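Local atomic coordinates of acetaldehyde dehydrogenase (Acetylating) (Geobacillus thermoglucosidasius, PDB entry 5J78), a protein that probably catalyses the reversible, NAD-dependent conversion of acetaldehyde and coenzyme A to acetyl-CoA, as an acetylating member of the aldehyde dehydrogenase family. Residues I262-F267 / G423-G428. Numbering follows the deposited sequence.
Sequences IQSKTF and GTTFGG
Ser264 and Thr425 join the two segments through a pair of hydrogen bonds. The backbone N of Thr425 donates to Ser264 OG at 2.8 Å. In return, Thr425 OG1 donates to Ser264 O at 2.9 Å. This second bond comes in from above the carbonyl plane, about 55° out of it. Ser264 OG lies anti to its own backbone N (chi1 165°), which carries it out to the first turn of helix 424-428. Gly423, the N-cap residue of that helix, lies close against the serine, with its CA 3.6 Å from Ser264 CB.

Beside this polar pair, Phe426 and Phe267 form an edge-to-face (T-shaped) stack. The edge of Phe426 meets one face of Phe267 off-centre, through CE1 and CZ; the ring planes are 80° apart and the centroids 4.9 Å. Phe426 CZ comes within 3.4 Å of Phe267 CD1. Next to CZ, Phe426 CE2 lies against Ser264 CA, at 3.7 Å, and near Gln263 CG.

Glu276 OE1 is hydrogen-bonded to Ser264 OG and OE2 to the backbone N of Thr424, while Thr424 OG1 hydrogen-bonds to Ala274 O. Ser264 and Glu276 together take up the N-H groups of Thr425 and Thr424 at the start of helix 424-428. Cys273, a sulfinic acid in this crystal and probably the family's nucleophile, directly precedes Ala274. Gln263 NE2 hydrogen-bonds to Met473 O of the second subunit, and that Met473 also packs on Phe426. The buried contact joins the C-terminal part of helix 254-265 to the short helix after strand 415-420, in the parallel-sheet alpha/beta domain, the catalytic domain in this family. Helix 89-107 lies against Phe267 and strand 244-248 against Thr424.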
# COMPACT_ATOMS: atom_id res chain seq x y z
N ILE A 262 19.97 -8.57 41.46
CA ILE A 262 19.02 -7.59 42.01
C ILE A 262 19.43 -6.19 41.60
O ILE A 262 18.59 -5.37 41.22
CB ILE A 262 18.92 -7.70 43.56
CG1 ILE A 262 18.12 -8.95 43.93
CG2 ILE A 262 18.24 -6.48 44.14
CD1 ILE A 262 18.09 -9.27 45.46
N GLN A 263 20.73 -5.91 41.64
CA GLN A 263 21.19 -4.61 41.21
C GLN A 263 20.80 -4.35 39.73
O GLN A 263 20.36 -3.26 39.37
CB GLN A 263 22.70 -4.48 41.38
CG GLN A 263 23.18 -3.03 41.22
CD GLN A 263 24.70 -2.88 41.22
OE1 GLN A 263 25.44 -3.87 41.26
NE2 GLN A 263 25.16 -1.64 41.17
N SER A 264 20.98 -5.37 38.90
CA SER A 264 20.69 -5.26 37.47
C SER A 264 19.19 -5.18 37.20
O SER A 264 18.74 -4.34 36.41
CB SER A 264 21.29 -6.46 36.71
OG SER A 264 20.76 -6.57 35.41
N LYS A 265 18.42 -6.05 37.86
CA LYS A 265 16.98 -6.16 37.62
C LYS A 265 16.22 -4.91 38.06
O LYS A 265 15.30 -4.46 37.37
CB LYS A 265 16.42 -7.39 38.34
CG LYS A 265 14.90 -7.54 38.30
CD LYS A 265 14.36 -7.48 36.89
CE LYS A 265 13.03 -8.11 36.80
NZ LYS A 265 12.48 -8.00 35.42
N THR A 266 16.62 -4.34 39.19
CA THR A 266 15.89 -3.20 39.74
C THR A 266 16.44 -1.88 39.21
O THR A 266 15.93 -0.82 39.55
CB THR A 266 15.92 -3.21 41.29
OG1 THR A 266 17.26 -3.02 41.76
CG2 THR A 266 15.36 -4.54 41.81
N PHE A 267 17.48 -1.93 38.38
CA PHE A 267 18.06 -0.71 37.86
C PHE A 267 17.04 0.02 36.99
O PHE A 267 16.46 -0.54 36.06
CB PHE A 267 19.34 -1.00 37.07
CG PHE A 267 20.02 0.24 36.53
CD1 PHE A 267 20.91 0.96 37.32
CD2 PHE A 267 19.81 0.66 35.23
CE1 PHE A 267 21.56 2.10 36.83
CE2 PHE A 267 20.45 1.80 34.72
CZ PHE A 267 21.33 2.53 35.54
N GLY A 423 25.59 -8.76 36.11
CA GLY A 423 24.19 -8.43 35.92
C GLY A 423 23.98 -8.26 34.43
O GLY A 423 24.84 -7.71 33.73
N THR A 424 22.85 -8.72 33.92
CA THR A 424 22.68 -8.74 32.48
C THR A 424 22.37 -7.35 31.95
O THR A 424 22.71 -7.04 30.80
CB THR A 424 21.60 -9.74 32.06
OG1 THR A 424 20.37 -9.45 32.72
CG2 THR A 424 22.06 -11.16 32.39
N THR A 425 21.75 -6.49 32.77
CA THR A 425 21.54 -5.10 32.36
C THR A 425 22.88 -4.48 32.01
O THR A 425 23.08 -3.96 30.91
CB THR A 425 20.86 -4.25 33.44
OG1 THR A 425 19.51 -4.68 33.59
CG2 THR A 425 20.87 -2.76 33.06
N PHE A 426 23.79 -4.55 32.96
CA PHE A 426 25.08 -3.86 32.84
C PHE A 426 26.05 -4.61 31.93
O PHE A 426 26.91 -3.99 31.27
CB PHE A 426 25.69 -3.67 34.23
CG PHE A 426 24.77 -2.98 35.19
CD1 PHE A 426 24.16 -1.78 34.85
CD2 PHE A 426 24.49 -3.55 36.43
CE1 PHE A 426 23.28 -1.16 35.73
CE2 PHE A 426 23.62 -2.93 37.33
CZ PHE A 426 23.01 -1.73 36.98
N GLY A 427 25.93 -5.93 31.88
CA GLY A 427 26.74 -6.71 30.96
C GLY A 427 26.33 -6.46 29.52
O GLY A 427 27.16 -6.18 28.66
N GLY A 428 25.03 -6.52 29.27
CA GLY A 428 24.53 -6.43 27.91
C GLY A 428 24.97 -5.15 27.25
O GLY A 428 25.41 -5.16 26.09